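Local coordinates for toxin protein (Yersinia entomophaga, PDB 6AQK), which probably acts as an ADP-ribosyltransferase toxin, the C-terminal effector domain of an RHS protein, attaching ADP-ribose from NAD+ to a target, at residues R104-V109 with I161-D166; T196-L201 with Y220-R225. One frame throughout, in Å; residues are numbered along the deposited sequence.

Contact 1 (R104-V109 with I161-D166); sequences RGDTPV and IMWHFD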
loop_
_atom_site.group_PDB
_atom_site.type_symbol
_atom_site.label_atom_id
_atom_site.label_comp_id
_atom_site.label_asym_id
_atom_site.label_seq_id
_atom_site.Cartn_x
_atom_site.Cartn_y
_atom_site.Cartn_z
ATOM N N ARG A 104 0.966 4.330 7.599
ATOM C CA ARG A 104 -0.181 3.725 6.903
ATOM C C ARG A 104 -0.978 2.794 7.769
ATOM O O ARG A 104 -0.440 1.963 8.459
ATOM C CB ARG A 104 0.331 2.935 5.672
ATOM C CG ARG A 104 -0.798 2.285 4.892
ATOM C CD ARG A 104 -0.243 1.641 3.614
ATOM N NE ARG A 104 -1.279 0.805 3.023
ATOM C CZ ARG A 104 -2.167 1.194 2.113
ATOM N NH1 ARG A 104 -2.152 2.403 1.571
ATOM N NH2 ARG A 104 -3.056 0.344 1.721
ATOM N N GLY A 105 -2.327 2.830 7.605
ATOM C CA GLY A 105 -3.223 1.947 8.277
ATOM C C GLY A 105 -3.738 0.924 7.298
ATOM O O GLY A 105 -4.032 1.256 6.165
ATOM N N ASP A 106 -3.722 -0.333 7.686
ATOM C CA ASP A 106 -4.304 -1.443 6.892
ATOM C C ASP A 106 -5.164 -2.342 7.804
ATOM O O ASP A 106 -4.900 -2.553 9.008
ATOM C CB ASP A 106 -3.221 -2.294 6.148
ATOM C CG ASP A 106 -2.825 -1.729 4.750
ATOM O OD1 ASP A 106 -3.743 -1.411 3.917
ATOM O OD2 ASP A 106 -1.604 -1.581 4.509
ATOM N N THR A 107 -6.147 -2.943 7.184
ATOM C CA THR A 107 -6.914 -3.968 7.809
ATOM C C THR A 107 -6.189 -5.321 7.733
ATOM O O THR A 107 -5.174 -5.479 7.007
ATOM C CB THR A 107 -8.293 -4.156 7.136
ATOM O OG1 THR A 107 -8.115 -4.847 5.908
ATOM C CG2 THR A 107 -8.981 -2.809 6.919
ATOM N N PRO A 108 -6.715 -6.329 8.457
ATOM C CA PRO A 108 -6.038 -7.624 8.458
ATOM C C PRO A 108 -6.055 -8.315 7.090
ATOM O O PRO A 108 -5.338 -9.252 6.923
ATOM C CB PRO A 108 -6.818 -8.425 9.522
ATOM C CG PRO A 108 -7.187 -7.373 10.494
ATOM C CD PRO A 108 -7.589 -6.196 9.652
ATOM N N VAL A 109 -6.843 -7.823 6.128
ATOM C CA VAL A 109 -6.834 -8.387 4.734
ATOM C C VAL A 109 -5.412 -8.506 4.162
ATOM O O VAL A 109 -5.162 -9.371 3.304
ATOM C CB VAL A 109 -7.646 -7.509 3.736
ATOM C CG1 VAL A 109 -7.588 -8.069 2.315
ATOM C CG2 VAL A 109 -9.091 -7.460 4.139
ATOM N N ILE A 161 -3.584 -2.772 11.626
ATOM C CA ILE A 161 -2.153 -2.812 11.320
ATOM C C ILE A 161 -1.735 -1.390 10.957
ATOM O O ILE A 161 -2.410 -0.683 10.199
ATOM C CB ILE A 161 -1.884 -3.766 10.128
ATOM C CG1 ILE A 161 -2.355 -5.171 10.520
ATOM C CG2 ILE A 161 -0.408 -3.767 9.718
ATOM C CD1 ILE A 161 -2.533 -6.141 9.399
ATOM N N MET A 162 -0.613 -0.955 11.500
ATOM C CA MET A 162 -0.053 0.315 11.102
ATOM C C MET A 162 1.385 0.097 10.635
ATOM O O MET A 162 2.179 -0.555 11.309
ATOM C CB MET A 162 -0.047 1.361 12.213
ATOM C CG MET A 162 0.361 2.745 11.735
ATOM S SD MET A 162 0.673 3.988 13.059
ATOM C CE MET A 162 2.326 3.503 13.436
ATOM N N TRP A 163 1.732 0.668 9.500
ATOM C CA TRP A 163 3.105 0.748 9.091
ATOM C C TRP A 163 3.727 2.068 9.536
ATOM O O TRP A 163 3.112 3.111 9.469
ATOM C CB TRP A 163 3.206 0.720 7.570
ATOM C CG TRP A 163 2.503 -0.353 6.806
ATOM C CD1 TRP A 163 1.161 -0.496 6.616
ATOM C CD2 TRP A 163 3.133 -1.419 5.999
ATOM N NE1 TRP A 163 0.897 -1.559 5.775
ATOM C CE2 TRP A 163 2.077 -2.135 5.374
ATOM C CE3 TRP A 163 4.446 -1.831 5.768
ATOM C CZ2 TRP A 163 2.311 -3.196 4.512
ATOM C CZ3 TRP A 163 4.672 -2.870 4.893
ATOM C CH2 TRP A 163 3.599 -3.569 4.306
ATOM N N HIS A 164 4.982 2.003 9.947
ATOM C CA HIS A 164 5.748 3.184 10.278
ATOM C C HIS A 164 6.943 3.159 9.369
ATOM O O HIS A 164 7.843 2.328 9.526
ATOM C CB HIS A 164 6.186 3.146 11.738
ATOM C CG HIS A 164 6.973 4.339 12.147
ATOM N ND1 HIS A 164 7.607 4.421 13.359
ATOM C CD2 HIS A 164 7.244 5.493 11.491
ATOM C CE1 HIS A 164 8.213 5.593 13.454
ATOM N NE2 HIS A 164 8.000 6.265 12.334
ATOM N N PHE A 165 6.913 4.078 8.412
ATOM C CA PHE A 165 7.916 4.203 7.361
ATOM C C PHE A 165 8.957 5.239 7.709
ATOM O O PHE A 165 8.645 6.371 8.051
ATOM C CB PHE A 165 7.249 4.585 6.084
ATOM C CG PHE A 165 6.404 3.466 5.512
ATOM C CD1 PHE A 165 6.968 2.243 5.161
ATOM C CD2 PHE A 165 5.057 3.648 5.312
ATOM C CE1 PHE A 165 6.187 1.202 4.686
ATOM C CE2 PHE A 165 4.290 2.618 4.872
ATOM C CZ PHE A 165 4.832 1.438 4.520
ATOM N N ASP A 166 10.194 4.783 7.661
ATOM C CA ASP A 166 11.379 5.660 7.658
ATOM C C ASP A 166 11.771 5.938 6.205
ATOM O O ASP A 166 12.119 5.022 5.462
ATOM C CB ASP A 166 12.492 4.936 8.439
ATOM C CG ASP A 166 13.803 5.678 8.447
ATOM O OD1 ASP A 166 13.823 6.883 8.133
ATOM O OD2 ASP A 166 14.828 5.041 8.803
#
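Trp163 meets Asp106 through its indole nitrogen: NE1 donates to OD2 at 2.8 Å, using the anti lone pair of that oxygen, with the ring and carboxylate planes 73° apart. The same OD2 also accepts from NE of Arg104, and Arg104 NH2 reaches OD1 at 2.9 Å, a side-on salt bridge with one nitrogen for each oxygen. Three bonds thus fix the rotation of a buried carboxylate. The arginine gets there on an extended chain, CG turned opposite the backbone N (chi1 -180°), running alongside the indole with CB 3.7 Å from Trp163 CD1.

Behind these groups stands an antiparallel pairing. Arg104 and Trp163 exchange two backbone bonds, that from Trp163 N to Arg104 O measuring 2.7 Å; Asp106 and Ile161 exchange two more, and Gly105 faces Met162 in the non-hydrogen-bonded pair between them. Where the first strand ends, Ile161 CD1 rests 3.9 Å from Pro108 CA.

Strand 101-106 is an outermost strand of the five-stranded mixed sheet, and 161-167 lies between it and 220-226. Strand 145-148 also packs here, taking NH1 of Arg104 on the carbonyl of Ser146.

Contact 2 (T196-L201 with Y220-R225); sequences TSLQYL and YIIKAR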
loop_
_atom_site.group_PDB
_atom_site.type_symbol
_atom_site.label_atom_id
_atom_site.label_comp_id
_atom_site.label_asym_id
_atom_site.label_seq_id
_atom_site.Cartn_x
_atom_site.Cartn_y
_atom_site.Cartn_z
ATOM N N THR A 196 12.041 -3.935 8.616
ATOM C CA THR A 196 12.997 -4.102 9.683
ATOM C C THR A 196 12.468 -4.679 10.967
ATOM O O THR A 196 13.261 -5.218 11.763
ATOM C CB THR A 196 13.735 -2.801 9.992
ATOM O OG1 THR A 196 12.805 -1.848 10.497
ATOM C CG2 THR A 196 14.306 -2.238 8.688
ATOM N N SER A 197 11.168 -4.604 11.217
ATOM C CA SER A 197 10.633 -5.059 12.518
ATOM C C SER A 197 9.143 -5.301 12.424
ATOM O O SER A 197 8.422 -4.489 11.759
ATOM C CB SER A 197 10.836 -3.957 13.562
ATOM O OG SER A 197 10.486 -4.547 14.777
ATOM N N LEU A 198 8.651 -6.349 13.086
ATOM C CA LEU A 198 7.208 -6.537 13.298
ATOM C C LEU A 198 6.999 -6.482 14.769
ATOM O O LEU A 198 7.817 -7.072 15.518
ATOM C CB LEU A 198 6.721 -7.857 12.809
ATOM C CG LEU A 198 7.142 -8.158 11.393
ATOM C CD1 LEU A 198 6.708 -9.582 11.116
ATOM C CD2 LEU A 198 6.567 -7.104 10.431
ATOM N N GLN A 199 5.993 -5.725 15.188
ATOM C CA GLN A 199 5.590 -5.657 16.628
ATOM C C GLN A 199 4.144 -6.027 16.849
ATOM O O GLN A 199 3.239 -5.615 16.090
ATOM C CB GLN A 199 5.715 -4.280 17.216
ATOM C CG GLN A 199 7.058 -3.631 17.064
ATOM C CD GLN A 199 7.097 -2.205 17.675
ATOM O OE1 GLN A 199 7.868 -1.425 17.217
ATOM N NE2 GLN A 199 6.236 -1.892 18.740
ATOM N N TYR A 200 3.901 -6.723 17.954
ATOM C CA TYR A 200 2.561 -7.054 18.376
ATOM C C TYR A 200 2.226 -6.264 19.638
ATOM O O TYR A 200 3.037 -6.132 20.567
ATOM C CB TYR A 200 2.425 -8.565 18.667
ATOM C CG TYR A 200 1.201 -8.899 19.470
ATOM C CD1 TYR A 200 -0.087 -8.790 18.912
ATOM C CD2 TYR A 200 1.305 -9.280 20.808
ATOM C CE1 TYR A 200 -1.235 -9.108 19.656
ATOM C CE2 TYR A 200 0.175 -9.586 21.554
ATOM C CZ TYR A 200 -1.080 -9.511 20.996
ATOM O OH TYR A 200 -2.166 -9.797 21.753
ATOM N N LEU A 201 1.006 -5.799 19.668
ATOM C CA LEU A 201 0.519 -4.927 20.732
ATOM C C LEU A 201 -0.763 -5.517 21.269
ATOM O O LEU A 201 -1.851 -5.455 20.627
ATOM C CB LEU A 201 0.309 -3.494 20.212
ATOM C CG LEU A 201 1.530 -2.619 19.834
ATOM C CD1 LEU A 201 1.051 -1.344 19.149
ATOM C CD2 LEU A 201 2.464 -2.289 20.994
ATOM N N TYR A 220 -0.828 -4.567 15.372
ATOM C CA TYR A 220 0.426 -4.891 14.698
ATOM C C TYR A 220 1.046 -3.624 14.077
ATOM O O TYR A 220 0.344 -2.811 13.476
ATOM C CB TYR A 220 0.235 -5.915 13.560
ATOM C CG TYR A 220 -0.273 -7.175 14.135
ATOM C CD1 TYR A 220 0.603 -8.041 14.754
ATOM C CD2 TYR A 220 -1.633 -7.434 14.202
ATOM C CE1 TYR A 220 0.151 -9.184 15.381
ATOM C CE2 TYR A 220 -2.133 -8.579 14.850
ATOM C CZ TYR A 220 -1.205 -9.443 15.446
ATOM O OH TYR A 220 -1.579 -10.601 16.118
ATOM N N ILE A 221 2.347 -3.480 14.294
ATOM C CA ILE A 221 3.162 -2.444 13.697
ATOM C C ILE A 221 4.211 -3.045 12.788
ATOM O O ILE A 221 4.987 -3.940 13.181
ATOM C CB ILE A 221 3.870 -1.560 14.745
ATOM C CG1 ILE A 221 2.866 -1.086 15.842
ATOM C CG2 ILE A 221 4.574 -0.384 14.036
ATOM C CD1 ILE A 221 1.720 -0.155 15.396
ATOM N N ILE A 222 4.214 -2.575 11.561
ATOM C CA ILE A 222 5.276 -2.928 10.620
ATOM C C ILE A 222 6.190 -1.720 10.496
ATOM O O ILE A 222 5.796 -0.713 10.017
ATOM C CB ILE A 222 4.737 -3.333 9.254
ATOM C CG1 ILE A 222 3.657 -4.422 9.387
ATOM C CG2 ILE A 222 5.895 -3.748 8.389
ATOM C CD1 ILE A 222 2.928 -4.654 8.070
ATOM N N LYS A 223 7.454 -1.851 10.903
ATOM C CA LYS A 223 8.473 -0.852 10.652
ATOM C C LYS A 223 9.245 -1.233 9.386
ATOM O O LYS A 223 9.723 -2.349 9.254
ATOM C CB LYS A 223 9.470 -0.800 11.815
ATOM C CG LYS A 223 8.764 -0.408 13.106
ATOM C CD LYS A 223 9.699 -0.022 14.246
ATOM C CE LYS A 223 10.404 1.308 14.024
ATOM N NZ LYS A 223 11.471 1.418 15.085
ATOM N N ALA A 224 9.394 -0.258 8.504
ATOM C CA ALA A 224 10.054 -0.429 7.237
ATOM C C ALA A 224 10.721 0.841 6.773
ATOM O O ALA A 224 10.333 1.946 7.162
ATOM C CB ALA A 224 9.046 -0.878 6.199
ATOM N N ARG A 225 11.724 0.687 5.903
ATOM C CA ARG A 225 12.441 1.779 5.315
ATOM C C ARG A 225 12.088 1.875 3.901
ATOM O O ARG A 225 12.043 0.849 3.224
ATOM C CB ARG A 225 13.943 1.542 5.410
ATOM C CG ARG A 225 14.404 1.133 6.797
ATOM C CD ARG A 225 15.923 0.829 6.881
ATOM N NE ARG A 225 16.781 1.945 6.487
ATOM C CZ ARG A 225 16.983 3.067 7.190
ATOM N NH1 ARG A 225 16.369 3.274 8.348
ATOM N NH2 ARG A 225 17.804 4.007 6.721
#
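A classic beta bulge opens this antiparallel pairing, Thr196 and Ser197 both facing Lys223. The carbonyl of Lys223 takes the amide of Thr196 at 2.9 Å and, weakly, that of Ser197. Beyond the bulge the strands settle into regular pairing, with Gln199 and Ile221 exchanging two backbone bonds.

On the far side of the bulge from Gln199, Thr196 CG2 touches CG and CD of Arg225, whose guanidinium is held elsewhere by Asp166 and Glu168. One face carries Ser197, Gln199, Ile221 and Lys223. Here the lysine sets its CG anti to the carbonyl carbon (chi1 -62°), and its first carbons run past the serine, Lys223 CB lying 3.9 Å from Ser197 CB, while the end of the chain leads away. Lys223 CD comes 3.8 Å from Gln199 OE1, the glutamine reaching across on a chain extended beyond CG. Leu201, just past the strand, swings its CD1 back onto Ile221, 3.8 Å from CG1, and so fills the hollow beside that isoleucine.

The other face is apolar and aromatic. Leu198 and Ile222 lie side by side, pointing the same way, CD2 to CG2 4.0 Å; beyond them Leu198 meets Trp116 and Phe120 of helix 115-124. Tyr220 also packs against this helix, at Ile121, while Tyr200 sends its hydroxyl to the carbonyl of Lys127. The two tyrosine rings meet obliquely, with centroids 5.6 Å apart and planes at 42°. Their closest approach places Tyr220 CE1 3.6 Å from Tyr200 CD1, with Tyr200 CB also against that CE1.

Overall arrangement
Contact 1 and contact 2 illustrate how one sheet can join segments distant in sequence. They come in series along the chain, residues 104-109 and 161-166 before 196-201 and 220-225, yet their centres lie only 9 Å apart. Strands 161-167 and 220-226 run parallel as neighbours, so four strands sit in the order 101-106, 161-167, 220-226, 192-200, with 131-140 beyond. The two contacts touch directly: Trp163 CE3 packs 3.6 Å from Ile222 CG2, and His164 N probably donates a hydrogen bond to Ile222 O, 2.8 Å away. Together they build most of the mixed sheet of this toxin domain, with helix 115-124 packed against it at contact 2.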